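Local coordinates for Mgp-operon protein 3 (Mycoplasma pneumoniae, PDB 6RJ1) that serves in cell adhesion as a membrane-anchored surface protein, probably acting alongside the adhesin P1 when the pathogen attaches to host cells, at residues Y6-H11 against A941-D946; N511-K516 against L533-Y538. All coordinates share one frame; numbering follows the deposited sequence.

Contact 1. Residues Y6-H11 against A941-D946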
loop_
_atom_site.group_PDB
_atom_site.type_symbol
_atom_site.label_atom_id
_atom_site.label_comp_id
_atom_site.label_asym_id
_atom_site.label_seq_id
_atom_site.Cartn_x
_atom_site.Cartn_y
_atom_site.Cartn_z
ATOM N N TYR A 6 -21.015 -22.490 -8.683
ATOM C CA TYR A 6 -19.970 -21.459 -8.664
ATOM C C TYR A 6 -20.637 -20.123 -8.376
ATOM O O TYR A 6 -21.595 -19.764 -9.059
ATOM C CB TYR A 6 -19.211 -21.385 -10.011
ATOM C CG TYR A 6 -18.656 -22.706 -10.495
ATOM C CD1 TYR A 6 -17.383 -23.130 -10.121
ATOM C CD2 TYR A 6 -19.402 -23.536 -11.333
ATOM C CE1 TYR A 6 -16.873 -24.357 -10.553
ATOM C CE2 TYR A 6 -18.902 -24.764 -11.771
ATOM C CZ TYR A 6 -17.635 -25.168 -11.380
ATOM O OH TYR A 6 -17.135 -26.373 -11.806
ATOM N N LEU A 7 -20.156 -19.398 -7.363
ATOM C CA LEU A 7 -20.728 -18.112 -6.978
ATOM C C LEU A 7 -20.091 -16.972 -7.754
ATOM O O LEU A 7 -18.862 -16.850 -7.757
ATOM C CB LEU A 7 -20.556 -17.913 -5.463
ATOM C CG LEU A 7 -21.776 -17.519 -4.629
ATOM C CD1 LEU A 7 -22.988 -18.348 -4.970
ATOM C CD2 LEU A 7 -21.480 -17.687 -3.158
ATOM N N LEU A 8 -20.919 -16.148 -8.424
ATOM C CA LEU A 8 -20.445 -14.993 -9.183
ATOM C C LEU A 8 -21.086 -13.708 -8.682
ATOM O O LEU A 8 -22.283 -13.686 -8.407
ATOM C CB LEU A 8 -20.646 -15.145 -10.706
ATOM C CG LEU A 8 -19.769 -16.156 -11.493
ATOM C CD1 LEU A 8 -20.081 -16.093 -12.971
ATOM C CD2 LEU A 8 -18.274 -15.901 -11.323
ATOM N N GLN A 9 -20.280 -12.642 -8.549
ATOM C CA GLN A 9 -20.760 -11.346 -8.094
ATOM C C GLN A 9 -21.226 -10.459 -9.241
ATOM O O GLN A 9 -20.644 -10.483 -10.326
ATOM C CB GLN A 9 -19.663 -10.622 -7.305
ATOM C CG GLN A 9 -20.162 -9.443 -6.462
ATOM C CD GLN A 9 -19.036 -8.636 -5.874
ATOM O OE1 GLN A 9 -17.967 -9.152 -5.543
ATOM N NE2 GLN A 9 -19.259 -7.340 -5.722
ATOM N N ASP A 10 -22.287 -9.686 -8.981
ATOM C CA ASP A 10 -22.853 -8.629 -9.813
ATOM C C ASP A 10 -23.337 -7.576 -8.811
ATOM O O ASP A 10 -24.452 -7.680 -8.270
ATOM C CB ASP A 10 -23.966 -9.115 -10.756
ATOM C CG ASP A 10 -24.467 -8.044 -11.722
ATOM O OD1 ASP A 10 -23.737 -7.038 -11.939
ATOM O OD2 ASP A 10 -25.580 -8.213 -12.272
ATOM N N HIS A 11 -22.462 -6.586 -8.549
ATOM C CA HIS A 11 -22.599 -5.492 -7.590
ATOM C C HIS A 11 -22.876 -6.009 -6.157
ATOM O O HIS A 11 -21.913 -6.296 -5.440
ATOM C CB HIS A 11 -23.597 -4.397 -8.035
ATOM C CG HIS A 11 -23.702 -3.271 -7.045
ATOM N ND1 HIS A 11 -24.922 -2.885 -6.520
ATOM C CD2 HIS A 11 -22.723 -2.543 -6.453
ATOM C CE1 HIS A 11 -24.649 -1.929 -5.645
ATOM N NE2 HIS A 11 -23.342 -1.679 -5.580
ATOM N N ALA A 941 -15.489 -21.769 -18.811
ATOM C CA ALA A 941 -16.528 -20.979 -19.468
ATOM C C ALA A 941 -16.401 -19.512 -19.089
ATOM O O ALA A 941 -16.165 -19.189 -17.925
ATOM C CB ALA A 941 -17.899 -21.496 -19.090
ATOM N N VAL A 942 -16.528 -18.628 -20.084
ATOM C CA VAL A 942 -16.396 -17.181 -19.922
ATOM C C VAL A 942 -17.746 -16.512 -20.255
ATOM O O VAL A 942 -18.152 -16.462 -21.421
ATOM C CB VAL A 942 -15.188 -16.660 -20.755
ATOM C CG1 VAL A 942 -15.021 -15.150 -20.643
ATOM C CG2 VAL A 942 -13.904 -17.367 -20.344
ATOM N N ILE A 943 -18.456 -16.062 -19.201
ATOM C CA ILE A 943 -19.771 -15.413 -19.287
ATOM C C ILE A 943 -19.594 -13.923 -19.595
ATOM O O ILE A 943 -18.798 -13.235 -18.951
ATOM C CB ILE A 943 -20.701 -15.650 -18.057
ATOM C CG1 ILE A 943 -20.452 -17.013 -17.314
ATOM C CG2 ILE A 943 -22.161 -15.471 -18.435
ATOM C CD1 ILE A 943 -20.561 -18.364 -18.065
ATOM N N THR A 944 -20.373 -13.433 -20.564
ATOM C CA THR A 944 -20.286 -12.082 -21.090
ATOM C C THR A 944 -21.670 -11.418 -21.266
ATOM O O THR A 944 -22.664 -12.089 -21.535
ATOM C CB THR A 944 -19.436 -12.164 -22.382
ATOM O OG1 THR A 944 -18.096 -11.777 -22.079
ATOM C CG2 THR A 944 -19.996 -11.369 -23.557
ATOM N N LYS A 945 -21.694 -10.087 -21.121
ATOM C CA LYS A 945 -22.837 -9.196 -21.287
ATOM C C LYS A 945 -22.528 -8.188 -22.403
ATOM O O LYS A 945 -21.366 -7.838 -22.637
ATOM C CB LYS A 945 -23.102 -8.414 -19.992
ATOM C CG LYS A 945 -23.665 -9.233 -18.839
ATOM C CD LYS A 945 -23.784 -8.406 -17.547
ATOM C CE LYS A 945 -22.501 -8.307 -16.746
ATOM N NZ LYS A 945 -22.727 -7.646 -15.435
ATOM N N ASP A 946 -23.587 -7.695 -23.055
ATOM C CA ASP A 946 -23.565 -6.698 -24.129
ATOM C C ASP A 946 -24.965 -6.067 -24.118
ATOM O O ASP A 946 -25.119 -4.843 -24.144
ATOM C CB ASP A 946 -23.271 -7.394 -25.480
ATOM C CG ASP A 946 -23.288 -6.500 -26.705
ATOM O OD1 ASP A 946 -24.389 -6.267 -27.257
ATOM O OD2 ASP A 946 -22.197 -6.061 -27.135
#
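The flat carboxylate of D10 receives the ammonium group of K945 over one of its faces, not in its plane. NZ of K945 hovers on the OD1 side, 3.7 Å from OD1 of D10, which makes this a long salt bridge without a hydrogen bond. The two side chains meet at an oblique angle. The lysine chain bends at chi3 (-83°) and then runs out to NZ, bridging two backbones whose CA atoms are 11.5 Å apart at D10 and K945. Lying at the exposed end of the contact, the pair is probably weakened by solvent.

A second flat group, the amide of Q9, is turned away from 941-946 and held at its polar end by two partners. NE2 of Q9 donates to O of H11 at 2.9 Å, 21° out of the carbonyl plane, a bond local to the end of the strand. OE1 accepts from NE1 of W45, linking strand 6-10 to strand 40-48 of the large mixed sheet. The Y6 side chain touches L933 and P934.

Further in, L8 and I943 point toward each other, and CD1 of L8 comes no nearer than 4.5 Å to CG1 of I943. I943 also touches V953 and T930 on the neighbouring strands, and L8 touches Y17. The strands run in the same direction but are too far apart for backbone bonds, and none links them. Alternate residues of each instead face the other, the pattern of two beta sheets packed face to face: the short N-terminal antiparallel sheet against the four-stranded antiparallel meander of residues 928-965.

Contact 2. Residues N511-K516 against L533-Y538; sequences NQLGFK and LTQPAY
L513 pushes its two methyl groups against the main chain of L533 and T534 and the side chains of Q535 and P536, and this one leucine makes every close approach from the 511-516 side. With CG anti to the carbonyl carbon (chi1 -71°), the branched end is carried across to the other loop. There CD1 lies against the main chain, 3.7 Å from C of T534 and 3.9 Å from O of L533. CD2 takes the other direction and meets the proline ring, 3.8 Å from CD of P536, the leucine and proline side chains sliding past each other in opposite senses. The same methyl sits 4.0 Å from OE1 of Q535, whose chain crosses the leucine at about a right angle.

Several ties hold the amide of Q535. Its chain bends at chi2 (59°), and NE2 of Q535 donates to O of A537 at 2.8 Å, nearly straight (161°), in the carbonyl plane and on a lone pair. Weak bonds join NE2 to O of A557 and OE1 to NZ of K556. The glutamine thus folds back over its own loop. A559 of strand 549-563 touches L513, Q535 and P536 alike.

The tight part is centred on the L513 methyls; the T534 side chain and the residues past G514 form the loose side. T534 directs its side chain off from L513, and its OG1 bonds to OE2 of E510 instead; the end of the L533 side chain also leads away. Past G514, whose positive phi marks the departure from the helical path, the first loop diverges toward solvent-exposed K516. No hydrogen bond joins the two segments. The arrangement is a buried loop-to-loop packing, in which the chain leaving helix 503-511 meets the chain entering strand 538-546, within the MgpC adhesin region, a family grouped with beta-propellers.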
loop_
_atom_site.group_PDB
_atom_site.type_symbol
_atom_site.label_atom_id
_atom_site.label_comp_id
_atom_site.label_asym_id
_atom_site.label_seq_id
_atom_site.Cartn_x
_atom_site.Cartn_y
_atom_site.Cartn_z
ATOM N N ASN A 511 13.583 5.436 12.363
ATOM C CA ASN A 511 14.387 6.648 12.533
ATOM C C ASN A 511 13.900 7.781 11.649
ATOM O O ASN A 511 13.996 8.944 12.030
ATOM C CB ASN A 511 15.885 6.379 12.341
ATOM C CG ASN A 511 16.493 5.551 13.438
ATOM O OD1 ASN A 511 15.854 5.241 14.458
ATOM N ND2 ASN A 511 17.744 5.152 13.247
ATOM N N GLN A 512 13.332 7.442 10.492
ATOM C CA GLN A 512 12.815 8.447 9.576
ATOM C C GLN A 512 11.399 8.904 9.963
ATOM O O GLN A 512 10.920 9.880 9.394
ATOM C CB GLN A 512 12.916 7.973 8.113
ATOM C CG GLN A 512 13.348 9.099 7.190
ATOM C CD GLN A 512 13.881 8.639 5.864
ATOM O OE1 GLN A 512 13.349 8.999 4.813
ATOM N NE2 GLN A 512 14.966 7.873 5.879
ATOM N N LEU A 513 10.760 8.249 10.973
ATOM C CA LEU A 513 9.414 8.599 11.437
ATOM C C LEU A 513 9.367 9.976 12.064
ATOM O O LEU A 513 8.338 10.643 12.009
ATOM C CB LEU A 513 8.835 7.549 12.408
ATOM C CG LEU A 513 8.425 6.172 11.836
ATOM C CD1 LEU A 513 8.082 5.203 12.949
ATOM C CD2 LEU A 513 7.229 6.275 10.902
ATOM N N GLY A 514 10.477 10.396 12.654
ATOM C CA GLY A 514 10.576 11.699 13.290
ATOM C C GLY A 514 11.754 11.839 14.224
ATOM O O GLY A 514 12.617 10.959 14.296
ATOM N N PHE A 515 11.773 12.955 14.955
ATOM C CA PHE A 515 12.829 13.301 15.896
ATOM C C PHE A 515 12.520 12.889 17.336
ATOM O O PHE A 515 11.444 13.166 17.872
ATOM C CB PHE A 515 13.153 14.801 15.798
ATOM C CG PHE A 515 14.190 15.319 16.760
ATOM C CD1 PHE A 515 15.548 15.168 16.495
ATOM C CD2 PHE A 515 13.811 15.992 17.916
ATOM C CE1 PHE A 515 16.508 15.657 17.381
ATOM C CE2 PHE A 515 14.775 16.483 18.805
ATOM C CZ PHE A 515 16.116 16.324 18.523
ATOM N N LYS A 516 13.511 12.265 17.962
ATOM C CA LYS A 516 13.463 11.824 19.344
ATOM C C LYS A 516 14.815 12.135 20.009
ATOM O O LYS A 516 15.875 11.847 19.437
ATOM C CB LYS A 516 13.138 10.324 19.407
ATOM C CG LYS A 516 12.792 9.833 20.793
ATOM C CD LYS A 516 12.448 8.352 20.782
ATOM C CE LYS A 516 11.602 7.985 21.984
ATOM N NZ LYS A 516 12.361 8.010 23.263
ATOM N N LEU A 533 5.834 5.004 18.919
ATOM C CA LEU A 533 5.007 4.232 18.002
ATOM C C LEU A 533 5.825 3.779 16.784
ATOM O O LEU A 533 6.946 4.256 16.584
ATOM C CB LEU A 533 3.744 5.019 17.617
ATOM C CG LEU A 533 2.811 5.395 18.793
ATOM C CD1 LEU A 533 1.896 6.525 18.424
ATOM C CD2 LEU A 533 2.009 4.199 19.312
ATOM N N THR A 534 5.310 2.805 16.020
ATOM C CA THR A 534 6.029 2.262 14.873
ATOM C C THR A 534 5.348 2.718 13.559
ATOM O O THR A 534 4.583 3.696 13.575
ATOM C CB THR A 534 6.238 0.730 15.040
ATOM O OG1 THR A 534 7.124 0.252 14.026
ATOM C CG2 THR A 534 4.928 -0.083 15.043
ATOM N N GLN A 535 5.668 2.037 12.427
ATOM C CA GLN A 535 5.140 2.333 11.097
ATOM C C GLN A 535 3.599 2.430 11.125
ATOM O O GLN A 535 2.932 1.491 11.557
ATOM C CB GLN A 535 5.690 1.340 10.038
ATOM C CG GLN A 535 5.157 1.506 8.604
ATOM C CD GLN A 535 5.396 2.839 7.961
ATOM O OE1 GLN A 535 6.433 3.488 8.156
ATOM N NE2 GLN A 535 4.444 3.265 7.150
ATOM N N PRO A 536 3.042 3.606 10.746
ATOM C CA PRO A 536 1.593 3.804 10.861
ATOM C C PRO A 536 0.714 3.357 9.693
ATOM O O PRO A 536 -0.473 3.154 9.899
ATOM C CB PRO A 536 1.495 5.319 11.006
ATOM C CG PRO A 536 2.570 5.809 10.094
ATOM C CD PRO A 536 3.709 4.847 10.299
ATOM N N ALA A 537 1.240 3.330 8.467
ATOM C CA ALA A 537 0.411 3.057 7.304
ATOM C C ALA A 537 0.973 2.053 6.325
ATOM O O ALA A 537 2.193 1.901 6.191
ATOM C CB ALA A 537 0.087 4.359 6.589
ATOM N N TYR A 538 0.047 1.371 5.629
ATOM C CA TYR A 538 0.346 0.370 4.617
ATOM C C TYR A 538 -0.634 0.447 3.452
ATOM O O TYR A 538 -1.788 0.838 3.638
ATOM C CB TYR A 538 0.336 -1.046 5.245
ATOM C CG TYR A 538 1.426 -1.256 6.277
ATOM C CD1 TYR A 538 2.719 -1.602 5.894
ATOM C CD2 TYR A 538 1.180 -1.048 7.636
ATOM C CE1 TYR A 538 3.737 -1.742 6.835
ATOM C CE2 TYR A 538 2.190 -1.181 8.584
ATOM C CZ TYR A 538 3.464 -1.541 8.181
ATOM O OH TYR A 538 4.453 -1.674 9.126
#

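Contacts 1 and 2 lie on opposite sides of the chain's centre, their own centres 44 Å apart and their nearest atoms about 21 Å apart, so they do not touch. They share no sheet. Contact 1 joins the N-terminal sheet to the one holding strand 939-945, bringing together parts of the chain over 900 residues apart; contact 2 falls between them in sequence and spans a short loop excursion leading from helix 503-511 to strand 538-546 of a larger mixed sheet. One contact therefore brings together parts near the two ends of the chain peripherally, whereas the other is a local, buried packing of two loop segments nearer the middle of this adhesion protein.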